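Local coordinates for telomerase reverse transcriptase (Candida tropicalis MYA-3404, PDB 6ZD1), which is a reverse transcriptase that probably elongates telomeres by copying a template within its RNA component onto chromosome ends as short DNA repeats, at residues A[324-329]-A[491-496]; A[294-299]-A[476-481]; A[308-313]-A[612-617]; A[482-487]-A[527-532]; A[433-438]-A[470-475]. One frame throughout, in Å; residues are numbered along the deposited sequence.

Contact 1. Residues A[324-329]-A[491-496]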
# COMPACT_ATOMS: atom_id res chain seq x y z
N LEU A 324 9.84 -20.68 -30.41
CA LEU A 324 10.90 -21.66 -30.63
C LEU A 324 10.37 -23.01 -31.07
O LEU A 324 11.13 -23.82 -31.60
CB LEU A 324 11.73 -21.84 -29.35
CG LEU A 324 12.53 -20.61 -28.92
CD1 LEU A 324 13.29 -20.92 -27.64
CD2 LEU A 324 13.48 -20.20 -30.03
N LYS A 325 9.07 -23.26 -30.89
CA LYS A 325 8.47 -24.51 -31.34
C LYS A 325 7.80 -24.36 -32.70
O LYS A 325 7.68 -25.36 -33.42
CB LYS A 325 7.41 -25.00 -30.34
CG LYS A 325 7.88 -25.10 -28.89
CD LYS A 325 6.69 -25.24 -27.94
CE LYS A 325 7.11 -25.25 -26.47
NZ LYS A 325 7.97 -26.43 -26.11
N LYS A 326 7.41 -23.15 -33.08
CA LYS A 326 6.61 -22.95 -34.28
C LYS A 326 7.48 -22.96 -35.54
O LYS A 326 7.13 -23.60 -36.54
CB LYS A 326 5.83 -21.65 -34.17
CG LYS A 326 4.71 -21.52 -35.18
CD LYS A 326 3.72 -20.47 -34.71
CE LYS A 326 3.26 -20.76 -33.29
NZ LYS A 326 2.68 -22.12 -33.15
N ASN A 327 8.61 -22.25 -35.51
CA ASN A 327 9.55 -22.26 -36.62
C ASN A 327 10.95 -22.69 -36.21
O ASN A 327 11.88 -22.58 -37.02
CB ASN A 327 9.59 -20.88 -37.29
CG ASN A 327 9.64 -19.75 -36.29
OD1 ASN A 327 9.99 -19.95 -35.13
ND2 ASN A 327 9.28 -18.55 -36.73
N LYS A 328 11.14 -23.15 -34.97
CA LYS A 328 12.33 -23.82 -34.45
C LYS A 328 13.51 -22.88 -34.24
O LYS A 328 14.53 -23.30 -33.68
CB LYS A 328 12.77 -24.99 -35.34
CG LYS A 328 11.79 -26.16 -35.32
CD LYS A 328 11.47 -26.53 -33.87
CE LYS A 328 10.25 -27.43 -33.75
NZ LYS A 328 9.88 -27.62 -32.31
N THR A 329 13.40 -21.61 -34.64
CA THR A 329 14.37 -20.59 -34.33
C THR A 329 13.62 -19.36 -33.83
O THR A 329 12.39 -19.32 -33.83
CB THR A 329 15.24 -20.21 -35.55
OG1 THR A 329 14.39 -19.89 -36.66
CG2 THR A 329 16.17 -21.34 -35.92
N ALA A 491 -4.02 -14.00 -35.45
CA ALA A 491 -2.64 -14.34 -35.78
C ALA A 491 -1.76 -14.23 -34.54
O ALA A 491 -0.67 -13.66 -34.57
CB ALA A 491 -2.12 -13.46 -36.91
N THR A 492 -2.25 -14.78 -33.42
CA THR A 492 -1.51 -14.73 -32.15
C THR A 492 -0.14 -15.39 -32.25
O THR A 492 0.74 -15.09 -31.43
CB THR A 492 -2.34 -15.40 -31.05
OG1 THR A 492 -3.69 -14.93 -31.11
CG2 THR A 492 -1.76 -15.10 -29.67
N GLU A 493 0.06 -16.27 -33.23
CA GLU A 493 1.34 -16.95 -33.40
C GLU A 493 2.48 -15.99 -33.73
O GLU A 493 3.65 -16.39 -33.63
CB GLU A 493 1.22 -18.00 -34.50
CG GLU A 493 0.18 -19.07 -34.23
CD GLU A 493 0.12 -20.10 -35.34
OE1 GLU A 493 0.65 -19.82 -36.44
OE2 GLU A 493 -0.46 -21.18 -35.12
N ASP A 494 2.19 -14.75 -34.12
CA ASP A 494 3.19 -13.83 -34.63
C ASP A 494 3.31 -12.53 -33.86
O ASP A 494 4.30 -11.81 -34.06
CB ASP A 494 2.91 -13.49 -36.11
CG ASP A 494 3.39 -14.58 -37.05
OD1 ASP A 494 4.60 -14.61 -37.37
OD2 ASP A 494 2.55 -15.41 -37.47
N ASN A 495 2.35 -12.19 -33.01
CA ASN A 495 2.40 -10.93 -32.28
C ASN A 495 1.71 -11.08 -30.93
O ASN A 495 0.84 -11.94 -30.75
CB ASN A 495 1.76 -9.79 -33.08
CG ASN A 495 0.51 -10.23 -33.81
OD1 ASN A 495 0.54 -10.47 -35.02
ND2 ASN A 495 -0.59 -10.34 -33.08
N LEU A 496 2.13 -10.25 -29.98
CA LEU A 496 1.68 -10.34 -28.60
C LEU A 496 1.51 -8.94 -28.02
O LEU A 496 2.45 -8.14 -28.05
CB LEU A 496 2.68 -11.14 -27.75
CG LEU A 496 2.47 -11.06 -26.24
CD1 LEU A 496 1.22 -11.83 -25.85
CD2 LEU A 496 3.69 -11.58 -25.50

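Contact 2. Residues A[294-299]-A[476-481]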
# COMPACT_ATOMS: atom_id res chain seq x y z
N ALA A 294 -14.58 -13.45 -16.25
CA ALA A 294 -15.21 -14.31 -17.24
C ALA A 294 -14.89 -13.86 -18.66
O ALA A 294 -14.88 -14.68 -19.58
CB ALA A 294 -16.73 -14.34 -17.02
N LEU A 295 -14.62 -12.56 -18.84
CA LEU A 295 -14.22 -12.07 -20.15
C LEU A 295 -12.78 -12.41 -20.50
O LEU A 295 -12.44 -12.46 -21.68
CB LEU A 295 -14.42 -10.55 -20.22
CG LEU A 295 -15.88 -10.12 -20.29
CD1 LEU A 295 -15.97 -8.61 -20.22
CD2 LEU A 295 -16.51 -10.64 -21.56
N ARG A 296 -11.93 -12.64 -19.49
CA ARG A 296 -10.57 -13.07 -19.77
C ARG A 296 -10.56 -14.42 -20.48
O ARG A 296 -9.73 -14.67 -21.35
CB ARG A 296 -9.76 -13.15 -18.47
CG ARG A 296 -9.64 -11.83 -17.73
CD ARG A 296 -8.82 -10.82 -18.53
NE ARG A 296 -8.34 -9.73 -17.69
CZ ARG A 296 -8.98 -8.57 -17.54
NH1 ARG A 296 -10.13 -8.35 -18.17
NH2 ARG A 296 -8.46 -7.63 -16.76
N LYS A 297 -11.51 -15.29 -20.12
CA LYS A 297 -11.66 -16.60 -20.75
C LYS A 297 -12.51 -16.53 -22.02
O LYS A 297 -12.22 -17.24 -22.99
CB LYS A 297 -12.29 -17.58 -19.76
CG LYS A 297 -11.51 -17.73 -18.46
CD LYS A 297 -12.35 -18.38 -17.37
CE LYS A 297 -12.89 -19.73 -17.80
NZ LYS A 297 -13.78 -20.33 -16.76
N SER A 298 -13.55 -15.70 -22.03
CA SER A 298 -14.47 -15.66 -23.17
C SER A 298 -13.83 -15.00 -24.38
O SER A 298 -13.71 -15.61 -25.45
CB SER A 298 -15.75 -14.93 -22.78
OG SER A 298 -16.27 -15.41 -21.55
N ASP A 299 -13.43 -13.74 -24.24
CA ASP A 299 -12.93 -12.97 -25.36
C ASP A 299 -11.42 -13.12 -25.52
O ASP A 299 -10.68 -13.24 -24.54
CB ASP A 299 -13.28 -11.49 -25.19
CG ASP A 299 -14.14 -10.96 -26.32
OD1 ASP A 299 -15.35 -11.30 -26.35
OD2 ASP A 299 -13.61 -10.22 -27.17
N LEU A 476 -12.69 -0.36 -18.28
CA LEU A 476 -12.67 0.49 -19.47
C LEU A 476 -11.52 0.12 -20.40
O LEU A 476 -11.72 -0.04 -21.62
CB LEU A 476 -12.59 1.96 -19.07
CG LEU A 476 -12.58 2.98 -20.22
CD1 LEU A 476 -13.74 2.74 -21.17
CD2 LEU A 476 -12.62 4.40 -19.71
N TYR A 477 -10.31 -0.04 -19.86
CA TYR A 477 -9.16 -0.33 -20.71
C TYR A 477 -9.22 -1.76 -21.27
O TYR A 477 -8.74 -2.00 -22.38
CB TYR A 477 -7.85 -0.09 -19.95
CG TYR A 477 -7.40 1.36 -19.92
CD1 TYR A 477 -8.23 2.38 -20.37
CD2 TYR A 477 -6.14 1.70 -19.45
CE1 TYR A 477 -7.81 3.71 -20.34
CE2 TYR A 477 -5.71 3.02 -19.42
CZ TYR A 477 -6.55 4.02 -19.86
OH TYR A 477 -6.13 5.33 -19.83
N SER A 478 -9.79 -2.71 -20.52
CA SER A 478 -10.01 -4.03 -21.09
C SER A 478 -10.99 -3.96 -22.25
O SER A 478 -10.77 -4.58 -23.30
CB SER A 478 -10.52 -5.00 -20.03
OG SER A 478 -9.57 -5.17 -18.99
N THR A 479 -12.08 -3.22 -22.07
CA THR A 479 -13.04 -3.00 -23.16
C THR A 479 -12.39 -2.28 -24.32
O THR A 479 -12.62 -2.62 -25.49
CB THR A 479 -14.23 -2.21 -22.64
OG1 THR A 479 -14.86 -2.93 -21.57
CG2 THR A 479 -15.25 -1.97 -23.74
N MSE A 480 -11.58 -1.26 -24.03
CA MSE A 480 -10.90 -0.49 -25.06
C MSE A 480 -9.94 -1.35 -25.87
O MSE A 480 -9.97 -1.33 -27.10
CB MSE A 480 -10.14 0.68 -24.43
CG MSE A 480 -9.39 1.54 -25.43
SE MSE A 480 -8.22 2.84 -24.59
CE MSE A 480 -6.99 1.61 -23.69
N VAL A 481 -9.10 -2.12 -25.17
CA VAL A 481 -8.13 -2.98 -25.86
C VAL A 481 -8.85 -4.00 -26.74
O VAL A 481 -8.42 -4.28 -27.86
CB VAL A 481 -7.21 -3.66 -24.83
CG1 VAL A 481 -6.45 -4.81 -25.47
CG2 VAL A 481 -6.23 -2.65 -24.24

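Contact 3. Residues A[308-313]-A[612-617]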
# COMPACT_ATOMS: atom_id res chain seq x y z
N SER A 308 -0.88 -8.67 -13.61
CA SER A 308 0.27 -8.52 -12.73
C SER A 308 1.56 -8.54 -13.55
O SER A 308 1.55 -8.87 -14.74
CB SER A 308 0.30 -9.63 -11.67
OG SER A 308 0.45 -10.91 -12.26
N THR A 309 2.66 -8.17 -12.89
CA THR A 309 3.95 -8.11 -13.58
C THR A 309 4.46 -9.50 -13.95
O THR A 309 4.91 -9.73 -15.08
CB THR A 309 4.98 -7.37 -12.72
OG1 THR A 309 4.75 -5.96 -12.81
CG2 THR A 309 6.39 -7.68 -13.20
N ASN A 310 4.41 -10.44 -13.01
CA ASN A 310 4.86 -11.80 -13.31
C ASN A 310 4.07 -12.40 -14.46
O ASN A 310 4.61 -13.20 -15.23
CB ASN A 310 4.76 -12.69 -12.07
CG ASN A 310 5.64 -12.23 -10.94
OD1 ASN A 310 6.14 -11.10 -10.94
ND2 ASN A 310 5.83 -13.09 -9.95
N GLU A 311 2.80 -12.02 -14.61
CA GLU A 311 2.03 -12.51 -15.74
C GLU A 311 2.54 -11.92 -17.05
O GLU A 311 2.52 -12.59 -18.08
CB GLU A 311 0.54 -12.21 -15.56
CG GLU A 311 -0.36 -13.32 -16.09
CD GLU A 311 -1.80 -12.88 -16.31
OE1 GLU A 311 -2.24 -12.86 -17.47
OE2 GLU A 311 -2.49 -12.56 -15.31
N VAL A 312 3.02 -10.67 -17.01
CA VAL A 312 3.66 -10.09 -18.20
C VAL A 312 4.88 -10.91 -18.59
O VAL A 312 5.06 -11.26 -19.77
CB VAL A 312 4.03 -8.61 -17.93
CG1 VAL A 312 4.99 -8.10 -18.99
CG2 VAL A 312 2.78 -7.75 -17.88
N ALA A 313 5.71 -11.26 -17.61
CA ALA A 313 6.91 -12.04 -17.89
C ALA A 313 6.56 -13.42 -18.44
O ALA A 313 7.16 -13.88 -19.42
CB ALA A 313 7.75 -12.16 -16.63
N ILE A 612 -1.31 -7.54 -5.56
CA ILE A 612 -1.05 -7.46 -4.12
C ILE A 612 -0.28 -8.69 -3.67
O ILE A 612 0.71 -8.58 -2.94
CB ILE A 612 -2.37 -7.31 -3.34
CG1 ILE A 612 -2.99 -5.94 -3.58
CG2 ILE A 612 -2.13 -7.53 -1.86
CD1 ILE A 612 -4.32 -5.76 -2.89
N ARG A 613 -0.71 -9.87 -4.12
CA ARG A 613 -0.07 -11.10 -3.69
C ARG A 613 1.39 -11.14 -4.13
O ARG A 613 2.29 -11.37 -3.31
CB ARG A 613 -0.85 -12.29 -4.23
CG ARG A 613 -0.11 -13.61 -4.19
CD ARG A 613 0.19 -14.08 -5.60
NE ARG A 613 0.65 -15.46 -5.61
CZ ARG A 613 0.78 -16.19 -6.71
NH1 ARG A 613 0.48 -15.66 -7.89
NH2 ARG A 613 1.20 -17.45 -6.64
N GLU A 614 1.64 -10.86 -5.41
CA GLU A 614 3.00 -10.94 -5.93
C GLU A 614 3.92 -9.92 -5.26
O GLU A 614 5.12 -10.19 -5.09
CB GLU A 614 3.00 -10.75 -7.45
CG GLU A 614 2.43 -11.94 -8.21
CD GLU A 614 2.28 -11.69 -9.69
OE1 GLU A 614 2.87 -10.70 -10.20
OE2 GLU A 614 1.57 -12.47 -10.36
N ASN A 615 3.39 -8.77 -4.84
CA ASN A 615 4.20 -7.81 -4.12
C ASN A 615 4.59 -8.35 -2.75
O ASN A 615 5.74 -8.24 -2.33
CB ASN A 615 3.45 -6.48 -3.98
CG ASN A 615 3.26 -5.80 -5.31
OD1 ASN A 615 4.20 -5.68 -6.10
ND2 ASN A 615 2.04 -5.36 -5.57
N VAL A 616 3.62 -8.91 -2.03
CA VAL A 616 3.93 -9.60 -0.78
C VAL A 616 4.93 -10.72 -1.04
O VAL A 616 5.90 -10.88 -0.30
CB VAL A 616 2.63 -10.11 -0.14
CG1 VAL A 616 2.94 -11.00 1.05
CG2 VAL A 616 1.76 -8.93 0.27
N ASP A 617 4.73 -11.48 -2.12
CA ASP A 617 5.67 -12.54 -2.46
C ASP A 617 7.06 -11.99 -2.76
O ASP A 617 8.07 -12.59 -2.38
CB ASP A 617 5.15 -13.35 -3.65
CG ASP A 617 3.89 -14.13 -3.33
OD1 ASP A 617 3.46 -14.12 -2.15
OD2 ASP A 617 3.33 -14.76 -4.25

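Contact 4. Residues A[482-487]-A[527-532]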
# COMPACT_ATOMS: atom_id res chain seq x y z
N SER A 482 -9.98 -4.52 -26.26
CA SER A 482 -10.66 -5.60 -26.97
C SER A 482 -11.36 -5.11 -28.23
O SER A 482 -11.42 -5.84 -29.22
CB SER A 482 -11.67 -6.28 -26.03
OG SER A 482 -12.42 -7.26 -26.72
N LYS A 483 -11.88 -3.88 -28.22
CA LYS A 483 -12.60 -3.36 -29.37
C LYS A 483 -11.70 -2.64 -30.35
O LYS A 483 -12.01 -2.58 -31.55
CB LYS A 483 -13.71 -2.40 -28.92
CG LYS A 483 -14.76 -3.00 -27.99
CD LYS A 483 -15.92 -2.04 -27.76
CE LYS A 483 -15.44 -0.71 -27.18
NZ LYS A 483 -16.57 0.24 -26.94
N GLU A 484 -10.58 -2.09 -29.88
CA GLU A 484 -9.74 -1.24 -30.70
C GLU A 484 -8.62 -2.00 -31.41
O GLU A 484 -8.19 -1.57 -32.49
CB GLU A 484 -9.16 -0.11 -29.85
CG GLU A 484 -10.18 0.95 -29.44
CD GLU A 484 -10.70 1.76 -30.62
OE1 GLU A 484 -9.99 1.85 -31.64
OE2 GLU A 484 -11.82 2.31 -30.51
N PHE A 485 -8.19 -3.14 -30.89
CA PHE A 485 -7.03 -3.86 -31.41
C PHE A 485 -7.45 -5.19 -32.02
O PHE A 485 -6.78 -6.21 -31.85
CB PHE A 485 -6.00 -4.10 -30.31
CG PHE A 485 -5.26 -2.86 -29.89
CD1 PHE A 485 -4.15 -2.43 -30.61
CD2 PHE A 485 -5.66 -2.14 -28.78
CE1 PHE A 485 -3.47 -1.29 -30.22
CE2 PHE A 485 -4.98 -1.01 -28.39
CZ PHE A 485 -3.88 -0.58 -29.11
N LYS A 486 -8.58 -5.17 -32.75
CA LYS A 486 -9.14 -6.40 -33.30
C LYS A 486 -8.15 -7.16 -34.17
O LYS A 486 -8.15 -8.39 -34.18
CB LYS A 486 -10.41 -6.09 -34.09
CG LYS A 486 -11.54 -5.52 -33.26
CD LYS A 486 -12.73 -5.11 -34.12
CE LYS A 486 -13.87 -4.56 -33.27
NZ LYS A 486 -14.99 -4.06 -34.10
N PHE A 487 -7.28 -6.44 -34.89
CA PHE A 487 -6.37 -7.12 -35.81
C PHE A 487 -5.15 -7.64 -35.06
O PHE A 487 -4.01 -7.37 -35.46
CB PHE A 487 -5.93 -6.15 -36.91
CG PHE A 487 -5.49 -4.80 -36.39
CD1 PHE A 487 -4.17 -4.56 -36.03
CD2 PHE A 487 -6.40 -3.76 -36.28
CE1 PHE A 487 -3.77 -3.33 -35.55
CE2 PHE A 487 -6.00 -2.52 -35.80
CZ PHE A 487 -4.68 -2.31 -35.44
N GLN A 527 -8.56 8.57 -27.67
CA GLN A 527 -8.99 9.66 -26.80
C GLN A 527 -10.48 9.57 -26.48
O GLN A 527 -10.92 10.17 -25.50
CB GLN A 527 -8.67 11.00 -27.46
CG GLN A 527 -7.23 11.11 -27.93
CD GLN A 527 -6.93 12.45 -28.58
OE1 GLN A 527 -7.75 13.37 -28.56
NE2 GLN A 527 -5.74 12.57 -29.15
N LYS A 528 -11.24 8.83 -27.29
CA LYS A 528 -12.66 8.63 -27.01
C LYS A 528 -12.87 8.04 -25.62
O LYS A 528 -13.84 8.37 -24.93
CB LYS A 528 -13.28 7.72 -28.07
CG LYS A 528 -13.23 8.28 -29.47
CD LYS A 528 -13.71 7.26 -30.48
CE LYS A 528 -12.64 7.00 -31.53
NZ LYS A 528 -13.03 5.91 -32.46
N TYR A 529 -11.97 7.15 -25.20
CA TYR A 529 -12.05 6.50 -23.91
C TYR A 529 -11.39 7.31 -22.80
O TYR A 529 -11.50 6.94 -21.63
CB TYR A 529 -11.38 5.12 -23.99
CG TYR A 529 -11.86 4.27 -25.16
CD1 TYR A 529 -11.27 4.38 -26.42
CD2 TYR A 529 -12.89 3.35 -24.99
CE1 TYR A 529 -11.72 3.60 -27.48
CE2 TYR A 529 -13.33 2.57 -26.04
CZ TYR A 529 -12.75 2.70 -27.28
OH TYR A 529 -13.19 1.92 -28.33
N GLY A 530 -10.77 8.44 -23.13
CA GLY A 530 -9.95 9.15 -22.18
C GLY A 530 -8.51 8.69 -22.11
O GLY A 530 -7.79 9.12 -21.19
N ALA A 531 -8.07 7.82 -23.01
CA ALA A 531 -6.69 7.39 -23.07
C ALA A 531 -5.89 8.32 -23.97
O ALA A 531 -6.22 8.48 -25.15
CB ALA A 531 -6.60 5.95 -23.57
N PHE A 532 -4.84 8.92 -23.42
CA PHE A 532 -3.94 9.80 -24.17
C PHE A 532 -2.53 9.25 -24.07
O PHE A 532 -1.97 9.18 -22.97
CB PHE A 532 -3.99 11.23 -23.62
CG PHE A 532 -5.31 11.92 -23.83
CD1 PHE A 532 -6.31 11.84 -22.88
CD2 PHE A 532 -5.54 12.67 -24.98
CE1 PHE A 532 -7.52 12.48 -23.07
CE2 PHE A 532 -6.75 13.32 -25.17
CZ PHE A 532 -7.74 13.22 -24.22

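Contact 5. Residues A[433-438]-A[470-475]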
# COMPACT_ATOMS: atom_id res chain seq x y z
N GLU A 433 -26.57 1.39 -10.39
CA GLU A 433 -26.84 2.62 -9.67
C GLU A 433 -25.64 3.04 -8.82
O GLU A 433 -25.27 4.22 -8.81
CB GLU A 433 -28.07 2.45 -8.79
CG GLU A 433 -28.60 3.75 -8.21
CD GLU A 433 -29.85 3.56 -7.38
OE1 GLU A 433 -29.74 3.02 -6.25
OE2 GLU A 433 -30.95 3.92 -7.85
N VAL A 434 -25.01 2.09 -8.13
CA VAL A 434 -23.87 2.42 -7.27
C VAL A 434 -22.67 2.83 -8.12
O VAL A 434 -21.94 3.76 -7.77
CB VAL A 434 -23.55 1.25 -6.34
CG1 VAL A 434 -22.31 1.54 -5.50
CG2 VAL A 434 -24.74 0.96 -5.44
N CYS A 435 -22.45 2.14 -9.24
CA CYS A 435 -21.36 2.53 -10.14
C CYS A 435 -21.56 3.95 -10.65
O CYS A 435 -20.64 4.78 -10.58
CB CYS A 435 -21.26 1.54 -11.30
SG CYS A 435 -20.65 -0.11 -10.85
N HIS A 436 -22.76 4.26 -11.13
CA HIS A 436 -23.05 5.62 -11.59
C HIS A 436 -22.91 6.63 -10.47
O HIS A 436 -22.37 7.72 -10.67
CB HIS A 436 -24.45 5.69 -12.20
CG HIS A 436 -24.56 5.04 -13.54
ND1 HIS A 436 -25.59 5.32 -14.42
CD2 HIS A 436 -23.78 4.12 -14.15
CE1 HIS A 436 -25.43 4.61 -15.52
NE2 HIS A 436 -24.34 3.87 -15.38
N SER A 437 -23.38 6.28 -9.27
CA SER A 437 -23.26 7.19 -8.14
C SER A 437 -21.79 7.48 -7.80
O SER A 437 -21.43 8.62 -7.53
CB SER A 437 -23.98 6.63 -6.92
OG SER A 437 -23.79 7.45 -5.79
N GLN A 438 -20.95 6.45 -7.84
CA GLN A 438 -19.53 6.65 -7.56
C GLN A 438 -18.87 7.49 -8.65
O GLN A 438 -18.00 8.32 -8.36
CB GLN A 438 -18.81 5.31 -7.43
CG GLN A 438 -19.23 4.49 -6.21
CD GLN A 438 -18.51 4.91 -4.95
OE1 GLN A 438 -17.28 4.96 -4.91
NE2 GLN A 438 -19.27 5.21 -3.90
N GLY A 470 -10.01 1.66 -9.26
CA GLY A 470 -9.09 0.77 -9.94
C GLY A 470 -9.79 -0.19 -10.88
O GLY A 470 -9.36 -0.38 -12.03
N ILE A 471 -10.91 -0.77 -10.44
CA ILE A 471 -11.60 -1.72 -11.31
C ILE A 471 -12.34 -0.98 -12.42
O ILE A 471 -12.53 -1.53 -13.51
CB ILE A 471 -12.54 -2.62 -10.49
CG1 ILE A 471 -13.03 -3.79 -11.35
CG2 ILE A 471 -13.71 -1.83 -9.93
CD1 ILE A 471 -13.55 -4.95 -10.54
N PHE A 472 -12.74 0.27 -12.18
CA PHE A 472 -13.29 1.08 -13.26
C PHE A 472 -12.29 1.18 -14.40
O PHE A 472 -12.59 0.82 -15.55
CB PHE A 472 -13.66 2.47 -12.76
CG PHE A 472 -14.97 2.53 -12.01
CD1 PHE A 472 -15.87 1.49 -12.09
CD2 PHE A 472 -15.29 3.64 -11.24
CE1 PHE A 472 -17.08 1.55 -11.41
CE2 PHE A 472 -16.49 3.71 -10.55
CZ PHE A 472 -17.39 2.66 -10.64
N CYS A 473 -11.06 1.60 -14.09
CA CYS A 473 -10.03 1.75 -15.11
C CYS A 473 -9.72 0.41 -15.78
O CYS A 473 -9.42 0.37 -16.97
CB CYS A 473 -8.78 2.36 -14.49
SG CYS A 473 -7.47 2.80 -15.65
N ASP A 474 -9.83 -0.69 -15.03
CA ASP A 474 -9.59 -2.01 -15.60
C ASP A 474 -10.70 -2.40 -16.57
O ASP A 474 -10.43 -2.94 -17.65
CB ASP A 474 -9.46 -3.04 -14.47
CG ASP A 474 -8.81 -4.33 -14.93
OD1 ASP A 474 -8.39 -4.42 -16.11
OD2 ASP A 474 -8.70 -5.26 -14.10
N ILE A 475 -11.95 -2.14 -16.20
CA ILE A 475 -13.08 -2.44 -17.08
C ILE A 475 -12.95 -1.66 -18.38
O ILE A 475 -13.11 -2.22 -19.48
CB ILE A 475 -14.41 -2.15 -16.37
CG1 ILE A 475 -14.68 -3.15 -15.25
CG2 ILE A 475 -15.56 -2.16 -17.37
CD1 ILE A 475 -15.93 -2.83 -14.46

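Contact 1. Residues A[324-329]-A[491-496]
The flat group of this contact is the carboxylate of E493, and one of its faces carries the K326 chain: CD, CE and NZ all stand above its plane, with none of them at an oxygen edge. K326 CD is 3.6 Å from E493 OE1 and reaches 3.5 Å from E493 CB, so the hydrocarbon does most of the touching. The lysine leaves its helix with CG anti to the backbone N (chi1 -165°), then folds at chi3 and chi4, which brings it across the glutamate at about a right angle. Its NZ ends 3.8 Å from E493 OE2, a long salt bridge, and its position above the plane suggests more general charge attraction than a directed bond. Both residues are exposed, so water probably weakens it further. E493 sits in a turn closed by D494 N to A491 O (3.1 Å). With this exposed pair at the surface beside it, L496 packs on R315, I316 and F319 of the same helix, a helix-on-sheet layering as in the palm of reverse transcriptases.

Contact 2. Residues A[294-299]-A[476-481]
R296 and S478 meet where two helices of the reverse transcriptase domain, 263-298 and 469-484, run close together, and these two side chains account for nearly all the surface buried here. The arginine does not aim its first bonds at the partner helix; a fold at chi2 (-66°) swings the guanidinium over, and the serine hydroxyl lies oblique to it, with NH1 nearest. S478 OG lies anti to the carbonyl carbon and beside the backbone N, where it bonds to D474 O one turn earlier in its own helix. With that carbonyl as its main partner, the hydroxyl can still accept from the arginine. R296 has a stronger attachment too, a salt bridge from NH2 to D474 OD1, which holds the guanidinium against helix 469-484 while the serine adds a weaker link. S478 is buried, and these partners serve its polar end. What crosses directly is modest: R296 NH1 gives a weak hydrogen bond to S478 OG, 3.3 Å long and bent to 121° at the hydrogen.

Contact 3. Residues A[308-313]-A[612-617]
E614 reaches out from helix 609-637 with its chain extended beyond CG and sets its carboxylate against the first turn of helix 309-326, where S308 is the N-cap residue. The buried side is the hydrogen-bonded one. S308 OG donates to E614 OE2 at 2.7 Å, and the other oxygen takes a backbone bond, N310 N to E614 OE1, 3.2 Å long with an angle of 153° at the hydrogen. Each donor meets its oxygen on the syn side, though well out of the carboxylate plane. On the exposed side N310 only stacks: its amide lies over the carboxylate, the planes 21° apart, and N310 OD1 and E614 OE1, two acceptors, are 3.4 Å apart and not bonded. The short helix segments run perpendicular, joining the reverse transcriptase domain to the C-terminal helices that probably form the thumb. An acid gripped by a hydroxyl and an N-H at a helix start is probably stabilised as the anion by the helix dipole.

Contact 4. Residues A[482-487]-A[527-532]
E484 CG lies anti to the carbonyl carbon, and one bend at chi2 (-67°) turns the carboxylate toward Y529. The tyrosine comes from the opposite direction, its CG also beside the backbone N, and the hydroxyl donates to E484 OE2 at 2.6 Å. That oxygen lies at the ring edge, in the ring plane, and accepts through its anti lone pair, the one away from OE1; the carboxylate itself stands 79° from the ring. E484 OE2 is also 3.3 Å from Y529 CE1. The bond ties the last turn of helix 469-484, in the reverse transcriptase domain, to the loop between helix 511-520 and strand 539-541. Y529 is buried, with L476 and M480 of that same helix packing against it. K483 CE lies on the CE2 side of the ring, near its plane, 3.6 Å from Y529 OH. Nearby, K528 NZ stays 4.3 Å from E484 OE2, beyond a salt bridge, where its charge may still favour the anion.

Contact 5. Residues A[433-438]-A[470-475]
F472 reaches from helix 469-484 to C435 and Q438 of helix 428-440, a buried helix-to-helix packing within the reverse transcriptase domain. One interaction is sulfur-aromatic. C435 SG lies in the plane of the F472 ring, at its edge, 5.2 Å from the centroid and 86° off the normal; the sulfur thus faces ring hydrogens rather than the pi cloud. It gets there with SG anti to the carbonyl carbon (chi1 -70°), which sets it alongside the helix, 4.0 Å from F472 CE1. The apolar packing is completed by Q438, which comes to the ring edge near its plane, using CB alone: CB sits 4.2 Å from F472 CE2, and the fold at chi2 (-82°) leads the amide away from the ring; the Q438 side chain also touches F466 and L468. Helix 349-359 adds L352 and I356, so the phenyl touches side chains of two other helices. The remaining contact involves the backbone: C435 O approaches obliquely, 3.9 Å from F472 CZ.

One helix can serve several long-range contacts, and helix 469-484 is the example: contacts 5, 2 and 4 follow along it, their centres about 15 Å (5 to 2) and about 12 Å (2 to 4) apart. D474, bridged to R296, joins contacts 2 and 5; contacts 2 and 4 meet where M480 CG lies 3.5 Å from Y529 CD1. Helix 309-326 does likewise for contact 3 at its start and contact 1 at its end, about 25 Å between centres. Strands 495-500 and 503-508 form the hairpin that in reverse transcriptases bears catalytic aspartates at its turn, so contacts 2 and 3, which touch R499 and L500 beside that turn, probably lie near the active site. Contact 3 alone leads out to the C-terminal helices.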